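Local coordinates for ribosome-inactivating protein 3 (PDB 2PQJ), which belongs to the ribosome-inactivating protein family of maize and holds a bound adenine, at residues S17-S22 / V158-G163; D71-V76 / G163-T168; A127-A132 / V154-M159. One frame throughout, in Å; residues are numbered along the deposited sequence.

Contact 1. Residues S17-S22 / V158-G163. With ADE (adenine), chain D.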
loop_
_atom_site.group_PDB
_atom_site.type_symbol
_atom_site.label_atom_id
_atom_site.label_comp_id
_atom_site.label_asym_id
_atom_site.label_seq_id
_atom_site.Cartn_x
_atom_site.Cartn_y
_atom_site.Cartn_z
ATOM N N SER A 17 -4.420 -2.737 13.097
ATOM C CA SER A 17 -4.896 -4.037 12.660
ATOM C C SER A 17 -6.330 -4.033 12.172
ATOM O O SER A 17 -6.647 -4.723 11.212
ATOM C CB SER A 17 -4.718 -5.051 13.781
ATOM O OG SER A 17 -4.948 -4.443 15.035
ATOM N N ALA A 18 -7.203 -3.268 12.818
ATOM C CA ALA A 18 -8.596 -3.213 12.394
ATOM C C ALA A 18 -8.699 -2.476 11.067
ATOM O O ALA A 18 -9.340 -2.953 10.131
ATOM C CB ALA A 18 -9.423 -2.530 13.431
ATOM N N PHE A 19 -8.065 -1.315 10.985
ATOM C CA PHE A 19 -8.049 -0.530 9.757
ATOM C C PHE A 19 -7.786 -1.467 8.591
ATOM O O PHE A 19 -8.611 -1.591 7.681
ATOM C CB PHE A 19 -6.950 0.530 9.826
ATOM C CG PHE A 19 -6.690 1.227 8.525
ATOM C CD1 PHE A 19 -7.744 1.666 7.730
ATOM C CD2 PHE A 19 -5.393 1.448 8.094
ATOM C CE1 PHE A 19 -7.503 2.314 6.512
ATOM C CE2 PHE A 19 -5.142 2.088 6.888
ATOM C CZ PHE A 19 -6.203 2.525 6.092
ATOM N N ILE A 20 -6.641 -2.143 8.629
ATOM C CA ILE A 20 -6.285 -3.075 7.561
ATOM C C ILE A 20 -7.389 -4.125 7.343
ATOM O O ILE A 20 -7.907 -4.309 6.241
ATOM C CB ILE A 20 -4.962 -3.843 7.877
ATOM C CG1 ILE A 20 -3.804 -2.873 8.093
ATOM C CG2 ILE A 20 -4.644 -4.806 6.734
ATOM C CD1 ILE A 20 -3.405 -2.116 6.857
ATOM N N ALA A 21 -7.722 -4.820 8.417
ATOM C CA ALA A 21 -8.723 -5.858 8.378
ATOM C C ALA A 21 -9.940 -5.358 7.619
ATOM O O ALA A 21 -10.349 -5.931 6.602
ATOM C CB ALA A 21 -9.098 -6.233 9.792
ATOM N N SER A 22 -10.499 -4.273 8.136
ATOM C CA SER A 22 -11.669 -3.638 7.570
ATOM C C SER A 22 -11.490 -3.400 6.067
ATOM O O SER A 22 -12.382 -3.719 5.275
ATOM C CB SER A 22 -11.912 -2.305 8.306
ATOM O OG SER A 22 -13.101 -1.654 7.881
ATOM N N VAL A 158 3.905 2.457 2.501
ATOM C CA VAL A 158 4.209 1.175 3.139
ATOM C C VAL A 158 3.153 0.882 4.200
ATOM O O VAL A 158 2.561 -0.191 4.229
ATOM C CB VAL A 158 5.643 1.172 3.808
ATOM C CG1 VAL A 158 5.896 -0.147 4.537
ATOM C CG2 VAL A 158 6.733 1.398 2.738
ATOM N N MET A 159 2.898 1.841 5.073
ATOM C CA MET A 159 1.902 1.587 6.099
ATOM C C MET A 159 0.574 1.146 5.499
ATOM O O MET A 159 0.079 0.084 5.850
ATOM C CB MET A 159 1.689 2.811 7.008
ATOM C CG MET A 159 2.850 3.103 7.962
ATOM S SD MET A 159 2.376 4.154 9.390
ATOM C CE MET A 159 3.064 5.712 8.926
ATOM N N VAL A 160 0.012 1.920 4.574
ATOM C CA VAL A 160 -1.292 1.563 4.023
ATOM C C VAL A 160 -1.291 0.576 2.878
ATOM O O VAL A 160 -1.878 -0.501 2.957
ATOM C CB VAL A 160 -2.081 2.809 3.573
ATOM C CG1 VAL A 160 -3.534 2.431 3.251
ATOM C CG2 VAL A 160 -2.033 3.866 4.663
ATOM N N CYS A 161 -0.637 0.930 1.799
ATOM C CA CYS A 161 -0.619 0.037 0.669
ATOM C C CYS A 161 0.026 -1.322 0.870
ATOM O O CYS A 161 -0.612 -2.342 0.608
ATOM C CB CYS A 161 -0.004 0.760 -0.506
ATOM S SG CYS A 161 -1.125 2.082 -0.958
ATOM N N GLU A 162 1.270 -1.361 1.335
ATOM C CA GLU A 162 1.936 -2.654 1.527
ATOM C C GLU A 162 1.290 -3.395 2.695
ATOM O O GLU A 162 1.316 -4.621 2.754
ATOM C CB GLU A 162 3.442 -2.471 1.776
ATOM C CG GLU A 162 4.165 -1.562 0.770
ATOM C CD GLU A 162 4.084 -2.077 -0.647
ATOM O OE1 GLU A 162 3.463 -3.123 -0.881
ATOM O OE2 GLU A 162 4.648 -1.440 -1.539
ATOM N N GLY A 163 0.697 -2.649 3.619
ATOM C CA GLY A 163 0.034 -3.282 4.744
ATOM C C GLY A 163 -1.155 -4.080 4.249
ATOM O O GLY A 163 -1.474 -5.147 4.795
HETATM N N9 ADE D . 4.546 0.592 -4.231
HETATM C C8 ADE D . 5.353 1.595 -4.670
HETATM N N7 ADE D . 4.691 2.713 -4.710
HETATM C C5 ADE D . 3.421 2.507 -4.289
HETATM C C6 ADE D . 2.248 3.320 -4.130
HETATM N N6 ADE D . 2.270 4.680 -4.410
HETATM N N1 ADE D . 1.120 2.739 -3.678
HETATM C C2 ADE D . 1.069 1.438 -3.399
HETATM N N3 ADE D . 2.129 0.646 -3.543
HETATM C C4 ADE D . 3.307 1.130 -3.985
#
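The helical turns that carry Phe19 and Ile20 run alongside those that carry Val160 and Gly163, their axes 10.6 Å apart at closest approach and crossing at -40°, with Ile20 and Gly163 as the nearest residues along the two backbones. Two hydrophobic side chains of helix 16-28 reach across, and each finds a different kind of surface. Phe19, whose CG is anti to the backbone N (chi1 170°), points its ring at the partner helix and offers its rim: the CZ atom of Phe19 lies 3.9 Å from CG1 of Val160, and this methyl sits at the ring edge, near its plane. The faces of the ring are therefore not what Val160 uses, and Phe19 also stacks with Phe7 of strand 2-8.

Ile20 works differently, because its partner is backbone. Its CG2 branch is 3.7 Å from the carbonyl O of Gly163, while its CD1 methyl lies 4.0 Å from the C atom of Gly163, a residue with no side chain to stand between them. Along this part of helix 150-165 the winding widens into a pi-type turn, marked by a weak bond of 3.1 Å from Gly163 N to Val158 O. The opposite flank of the helix faces the bound adenine, with CB of Cys161 3.2 Å from adenine C2. Glu162 reaches the same base: its OE2, which is hydrogen-bonded to Tyr110 OH, is 3.4 Å from adenine N9.

Between the segments themselves the contact is van der Waals, although Tyr16 OH, one residue before 17-22, bonds Met159 O. This is a worked case of one helix serving two environments, a back packed against helix 16-28 and a front with sulfur and carboxylate groups turned toward a ligand.

Contact 2. Residues D71-V76 / G163-T168. With ADE (adenine), chain D.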
loop_
_atom_site.group_PDB
_atom_site.type_symbol
_atom_site.label_atom_id
_atom_site.label_comp_id
_atom_site.label_asym_id
_atom_site.label_seq_id
_atom_site.Cartn_x
_atom_site.Cartn_y
_atom_site.Cartn_z
ATOM N N ASP A 71 -7.062 -2.496 -8.435
ATOM C CA ASP A 71 -6.435 -3.443 -9.331
ATOM C C ASP A 71 -5.040 -3.844 -8.878
ATOM O O ASP A 71 -4.625 -4.999 -9.083
ATOM C CB ASP A 71 -6.455 -2.935 -10.783
ATOM C CG ASP A 71 -5.716 -1.646 -10.973
ATOM O OD1 ASP A 71 -5.292 -1.037 -9.975
ATOM O OD2 ASP A 71 -5.562 -1.236 -12.142
ATOM N N ASN A 72 -4.320 -2.939 -8.226
ATOM C CA ASN A 72 -2.992 -3.325 -7.767
ATOM C C ASN A 72 -2.559 -2.664 -6.479
ATOM O O ASN A 72 -1.363 -2.475 -6.225
ATOM C CB ASN A 72 -1.950 -3.097 -8.866
ATOM C CG ASN A 72 -2.264 -1.918 -9.730
ATOM O OD1 ASN A 72 -2.394 -0.797 -9.247
ATOM N ND2 ASN A 72 -2.388 -2.159 -11.021
ATOM N N LEU A 73 -3.557 -2.346 -5.668
ATOM C CA LEU A 73 -3.361 -1.731 -4.370
ATOM C C LEU A 73 -2.267 -0.680 -4.389
ATOM O O LEU A 73 -1.418 -0.637 -3.521
ATOM C CB LEU A 73 -3.079 -2.833 -3.344
ATOM C CG LEU A 73 -4.203 -3.878 -3.367
ATOM C CD1 LEU A 73 -4.150 -4.814 -2.174
ATOM C CD2 LEU A 73 -5.526 -3.132 -3.325
ATOM N N TYR A 74 -2.326 0.177 -5.402
ATOM C CA TYR A 74 -1.367 1.257 -5.606
ATOM C C TYR A 74 -1.961 2.616 -5.195
ATOM O O TYR A 74 -3.131 2.900 -5.464
ATOM C CB TYR A 74 -0.995 1.298 -7.085
ATOM C CG TYR A 74 0.147 2.213 -7.468
ATOM C CD1 TYR A 74 1.473 1.800 -7.332
ATOM C CD2 TYR A 74 -0.096 3.460 -8.042
ATOM C CE1 TYR A 74 2.530 2.597 -7.770
ATOM C CE2 TYR A 74 0.952 4.269 -8.487
ATOM C CZ TYR A 74 2.268 3.829 -8.351
ATOM O OH TYR A 74 3.320 4.600 -8.826
ATOM N N LEU A 75 -1.163 3.446 -4.529
ATOM C CA LEU A 75 -1.608 4.778 -4.130
ATOM C C LEU A 75 -1.421 5.704 -5.332
ATOM O O LEU A 75 -0.289 5.949 -5.765
ATOM C CB LEU A 75 -0.777 5.306 -2.962
ATOM C CG LEU A 75 -0.960 6.798 -2.636
ATOM C CD1 LEU A 75 -2.366 7.075 -2.098
ATOM C CD2 LEU A 75 0.088 7.216 -1.615
ATOM N N VAL A 76 -2.526 6.215 -5.870
ATOM C CA VAL A 76 -2.476 7.106 -7.024
ATOM C C VAL A 76 -2.477 8.579 -6.609
ATOM O O VAL A 76 -2.055 9.444 -7.377
ATOM C CB VAL A 76 -3.656 6.805 -7.995
ATOM C CG1 VAL A 76 -3.740 7.866 -9.094
ATOM C CG2 VAL A 76 -3.468 5.415 -8.615
ATOM N N GLY A 163 0.697 -2.649 3.619
ATOM C CA GLY A 163 0.034 -3.282 4.744
ATOM C C GLY A 163 -1.155 -4.080 4.249
ATOM O O GLY A 163 -1.474 -5.147 4.795
ATOM N N LEU A 164 -1.816 -3.552 3.215
ATOM C CA LEU A 164 -2.977 -4.201 2.600
ATOM C C LEU A 164 -2.546 -5.427 1.821
ATOM O O LEU A 164 -3.194 -6.470 1.864
ATOM C CB LEU A 164 -3.697 -3.244 1.653
ATOM C CG LEU A 164 -4.612 -2.181 2.275
ATOM C CD1 LEU A 164 -5.155 -1.248 1.205
ATOM C CD2 LEU A 164 -5.750 -2.860 2.993
ATOM N N ARG A 165 -1.432 -5.292 1.119
ATOM C CA ARG A 165 -0.874 -6.383 0.321
ATOM C C ARG A 165 -0.213 -7.513 1.115
ATOM O O ARG A 165 -0.501 -8.677 0.866
ATOM C CB ARG A 165 0.166 -5.837 -0.649
ATOM C CG ARG A 165 -0.284 -4.669 -1.471
ATOM C CD ARG A 165 0.875 -4.250 -2.310
ATOM N NE ARG A 165 0.529 -3.264 -3.315
ATOM C CZ ARG A 165 1.405 -2.761 -4.171
ATOM N NH1 ARG A 165 2.665 -3.163 -4.119
ATOM N NH2 ARG A 165 1.019 -1.882 -5.080
ATOM N N PHE A 166 0.636 -7.151 2.074
ATOM C CA PHE A 166 1.402 -8.127 2.841
ATOM C C PHE A 166 0.859 -8.308 4.258
ATOM O O PHE A 166 0.533 -7.337 4.942
ATOM C CB PHE A 166 2.879 -7.729 2.891
ATOM C CG PHE A 166 3.526 -7.630 1.539
ATOM C CD1 PHE A 166 3.357 -6.501 0.756
ATOM C CD2 PHE A 166 4.303 -8.667 1.051
ATOM C CE1 PHE A 166 3.951 -6.407 -0.488
ATOM C CE2 PHE A 166 4.899 -8.579 -0.193
ATOM C CZ PHE A 166 4.723 -7.448 -0.963
ATOM N N ASN A 167 0.767 -9.563 4.685
ATOM C CA ASN A 167 0.508 -9.914 6.077
ATOM C C ASN A 167 1.759 -9.545 6.841
ATOM O O ASN A 167 1.706 -8.983 7.928
ATOM C CB ASN A 167 0.316 -11.416 6.228
ATOM C CG ASN A 167 -0.820 -11.943 5.388
ATOM O OD1 ASN A 167 -1.923 -11.395 5.408
ATOM N ND2 ASN A 167 -0.565 -13.023 4.649
ATOM N N THR A 168 2.894 -9.874 6.241
ATOM C CA THR A 168 4.192 -9.622 6.827
ATOM C C THR A 168 4.346 -8.149 7.201
ATOM O O THR A 168 5.060 -7.812 8.147
ATOM C CB THR A 168 5.305 -10.068 5.846
ATOM O OG1 THR A 168 6.573 -9.996 6.497
ATOM C CG2 THR A 168 5.328 -9.187 4.610
HETATM N N9 ADE D . 4.546 0.592 -4.231
HETATM C C8 ADE D . 5.353 1.595 -4.670
HETATM N N7 ADE D . 4.691 2.713 -4.710
HETATM C C5 ADE D . 3.421 2.507 -4.289
HETATM C C6 ADE D . 2.248 3.320 -4.130
HETATM N N6 ADE D . 2.270 4.680 -4.410
HETATM N N1 ADE D . 1.120 2.739 -3.678
HETATM C C2 ADE D . 1.069 1.438 -3.399
HETATM N N3 ADE D . 2.129 0.646 -3.543
HETATM C C4 ADE D . 3.307 1.130 -3.985
#
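Arg165 drives its guanidinium group into the turn before strand 74-79, where NH2 of Arg165 meets the carbonyl O of Asn72 at 2.7 Å. The same Arg165 NH2 lies 3.1 Å from Leu73 O, and a further bond runs from Arg165 NE to Leu73 O. All three are weak, with strongly bent N-H...O angles of 125 to 133°, so the grip comes from number and not from straightness. The chain of Arg165 is extended from CG to NE, and it runs antiparallel to the side chain of Leu73, with Leu73 CB 3.6 Å from Arg165 NE. Farther back, CD1 of Leu73 rests 4.2 Å from CB of Leu164.

The strand that follows holds the adenine. Leu75 N gives a nearly straight bond to adenine N1 (170°), and adenine N6 returns a weak one to Leu75 O. The ring of Tyr74 lies nearly parallel to the base, its CD1 atom 3.6 Å from adenine C6. Arg165 joins the site beside it, presenting one face of its guanidinium to adenine N3, which is 3.2 Å from Arg165 NH2.

Outside this shell, Leu73 and Tyr74 both face Arg69 in a G1 beta bulge, and Leu73 takes the left-handed backbone conformation of its first position. This is consistent with the bulge placing Leu73 O toward Arg165, just ahead of the residues that read the base. Arg165 also makes a cation-pi contact with Trp196, and Glu162 is a long, weak ionic partner.

Backbone carbonyls thus receive a buried guanidinium, while the amide and carbonyl of Leu75, two residues on, address the base edge. One arginine ties the turn carbonyls to the base and so couples helix 150-165 to the strand that holds it.

Contact 3. Residues A127-A132 / V154-M159. With ADE (adenine), chain D.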
loop_
_atom_site.group_PDB
_atom_site.type_symbol
_atom_site.label_atom_id
_atom_site.label_comp_id
_atom_site.label_asym_id
_atom_site.label_seq_id
_atom_site.Cartn_x
_atom_site.Cartn_y
_atom_site.Cartn_z
ATOM N N ALA A 127 2.488 7.704 15.273
ATOM C CA ALA A 127 3.028 9.061 15.312
ATOM C C ALA A 127 3.388 9.511 13.908
ATOM O O ALA A 127 2.818 10.461 13.376
ATOM C CB ALA A 127 4.255 9.104 16.212
ATOM N N GLU A 128 4.352 8.805 13.328
ATOM C CA GLU A 128 4.837 9.061 11.978
ATOM C C GLU A 128 3.701 9.244 10.976
ATOM O O GLU A 128 3.787 10.110 10.093
ATOM C CB GLU A 128 5.738 7.904 11.548
ATOM C CG GLU A 128 7.096 7.942 12.205
ATOM C CD GLU A 128 8.044 8.845 11.464
ATOM O OE1 GLU A 128 7.578 9.638 10.621
ATOM O OE2 GLU A 128 9.255 8.765 11.720
ATOM N N MET A 129 2.652 8.429 11.113
ATOM C CA MET A 129 1.486 8.509 10.237
ATOM C C MET A 129 0.631 9.725 10.587
ATOM O O MET A 129 -0.102 10.243 9.745
ATOM C CB MET A 129 0.617 7.243 10.341
ATOM C CG MET A 129 -0.616 7.265 9.419
ATOM S SD MET A 129 -1.719 5.878 9.656
ATOM C CE MET A 129 -1.229 4.786 8.350
ATOM N N THR A 130 0.700 10.176 11.834
ATOM C CA THR A 130 -0.080 11.344 12.220
ATOM C C THR A 130 0.671 12.522 11.655
ATOM O O THR A 130 0.077 13.410 11.047
ATOM C CB THR A 130 -0.189 11.499 13.740
ATOM O OG1 THR A 130 -0.789 10.328 14.298
ATOM C CG2 THR A 130 -1.060 12.680 14.077
ATOM N N ARG A 131 1.986 12.507 11.866
ATOM C CA ARG A 131 2.869 13.550 11.360
ATOM C C ARG A 131 2.578 13.692 9.876
ATOM O O ARG A 131 2.321 14.789 9.376
ATOM C CB ARG A 131 4.349 13.154 11.542
ATOM C CG ARG A 131 4.907 13.316 12.959
ATOM C CD ARG A 131 6.442 13.420 12.969
ATOM N NE ARG A 131 7.124 12.172 13.317
ATOM C CZ ARG A 131 7.009 11.551 14.491
ATOM N NH1 ARG A 131 6.233 12.052 15.445
ATOM N NH2 ARG A 131 7.685 10.431 14.722
ATOM N N ALA A 132 2.607 12.550 9.192
ATOM C CA ALA A 132 2.382 12.461 7.753
ATOM C C ALA A 132 1.077 13.075 7.254
ATOM O O ALA A 132 1.083 13.896 6.347
ATOM C CB ALA A 132 2.475 11.005 7.323
ATOM N N VAL A 154 5.761 8.160 1.240
ATOM C CA VAL A 154 6.382 6.845 1.324
ATOM C C VAL A 154 6.103 6.086 2.619
ATOM O O VAL A 154 6.263 4.868 2.674
ATOM C CB VAL A 154 7.919 6.935 1.120
ATOM C CG1 VAL A 154 8.612 7.149 2.446
ATOM C CG2 VAL A 154 8.433 5.671 0.425
ATOM N N LYS A 155 5.715 6.790 3.669
ATOM C CA LYS A 155 5.406 6.111 4.920
ATOM C C LYS A 155 4.017 5.534 4.757
ATOM O O LYS A 155 3.790 4.347 5.025
ATOM C CB LYS A 155 5.404 7.081 6.103
ATOM C CG LYS A 155 6.764 7.657 6.445
ATOM C CD LYS A 155 6.648 8.762 7.482
ATOM C CE LYS A 155 8.009 9.294 7.865
ATOM N NZ LYS A 155 8.768 8.287 8.661
ATOM N N LEU A 156 3.093 6.393 4.309
ATOM C CA LEU A 156 1.705 6.003 4.097
ATOM C C LEU A 156 1.657 4.901 3.034
ATOM O O LEU A 156 0.835 3.982 3.081
ATOM C CB LEU A 156 0.865 7.221 3.682
ATOM C CG LEU A 156 0.562 8.251 4.787
ATOM C CD1 LEU A 156 -0.200 9.450 4.230
ATOM C CD2 LEU A 156 -0.267 7.588 5.891
ATOM N N VAL A 157 2.561 4.981 2.077
ATOM C CA VAL A 157 2.609 3.963 1.049
ATOM C C VAL A 157 2.869 2.582 1.676
ATOM O O VAL A 157 2.125 1.642 1.427
ATOM C CB VAL A 157 3.683 4.338 0.007
ATOM C CG1 VAL A 157 4.188 3.116 -0.719
ATOM C CG2 VAL A 157 3.087 5.351 -0.962
ATOM N N VAL A 158 3.905 2.457 2.501
ATOM C CA VAL A 158 4.209 1.175 3.139
ATOM C C VAL A 158 3.153 0.882 4.200
ATOM O O VAL A 158 2.561 -0.191 4.229
ATOM C CB VAL A 158 5.643 1.172 3.808
ATOM C CG1 VAL A 158 5.896 -0.147 4.537
ATOM C CG2 VAL A 158 6.733 1.398 2.738
ATOM N N MET A 159 2.898 1.841 5.073
ATOM C CA MET A 159 1.902 1.587 6.099
ATOM C C MET A 159 0.574 1.146 5.499
ATOM O O MET A 159 0.079 0.084 5.850
ATOM C CB MET A 159 1.689 2.811 7.008
ATOM C CG MET A 159 2.850 3.103 7.962
ATOM S SD MET A 159 2.376 4.154 9.390
ATOM C CE MET A 159 3.064 5.712 8.926
HETATM N N9 ADE D . 4.546 0.592 -4.231
HETATM C C8 ADE D . 5.353 1.595 -4.670
HETATM N N7 ADE D . 4.691 2.713 -4.710
HETATM C C5 ADE D . 3.421 2.507 -4.289
HETATM C C6 ADE D . 2.248 3.320 -4.130
HETATM N N6 ADE D . 2.270 4.680 -4.410
HETATM N N1 ADE D . 1.120 2.739 -3.678
HETATM C C2 ADE D . 1.069 1.438 -3.399
HETATM N N3 ADE D . 2.129 0.646 -3.543
HETATM C C4 ADE D . 3.307 1.130 -3.985
#
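The crossing of helix 126-137 over helix 150-165, centred on Met129 and Leu156, belongs to the helical layer of the ribosome-inactivating protein fold, on the side of helix 150-165 turned away from the adenine. The axes of segments 127-132 and 154-159 approach to 9.7 Å and cross at -129°.

Met129 carries most of the apolar meeting. With CG anti to the backbone N (chi1 -179°) and the chain straight as far as its sulfur, it reaches obliquely across the partner helix before bending at the last torsion. On the way CG of Met129 passes 3.6 Å from CD2 of Leu156, the two side chains crossing at about a right angle. The end methyl of Met129 comes to 3.8 Å from CB of Met159. In return Met159 sends its own chain toward helix 126-137: its SD lies 3.7 Å from CB of Met129, and its terminal methyl touches the same residue close to the backbone. The two thioethers are thus interleaved, each resting on the stem of the other. Ala132, one turn on from Glu128, adds its small methyl, with CB 4.2 Å from CG of Leu156.

Helix 150-165 is the long central helix of the domain, and its neighbouring residue Val157 looks the other way: CG1 of Val157 is 3.7 Å from adenine C5, against the face of the base opposite the one that Tyr74 meets.

At the border of the methionine cluster the interface turns polar. Lys155 directs its ammonium group at the carboxylate of Glu128 in a salt bridge whose exact geometry is doubtful, since the modelled position of OE1 is uncertain. NZ of Lys155 also hydrogen-bonds to the carbonyl O of Thr123, in the loop leading into helix 126-137.

In the fold
From the N terminus, helix 16-28 comes first, and contact 1 joins it to helix 150-165, closing a loop of 135 residues that takes in most of the sheet. Contact 2 closes a loop of 86 residues: 71-76 lie inside the first loop, but their partner 163-168 runs beyond its end, so contacts 1 and 2 cross and share Gly163. Contact 3 closes a short loop from helix 126-137 to residues 154-159, nested within that of contact 2, and ends on the same helical turns as contact 1. Helix 150-165 is thereby tied in turn to helix 126-137, helix 16-28 and the start of strand 74-79, and all three contacts border the adenine.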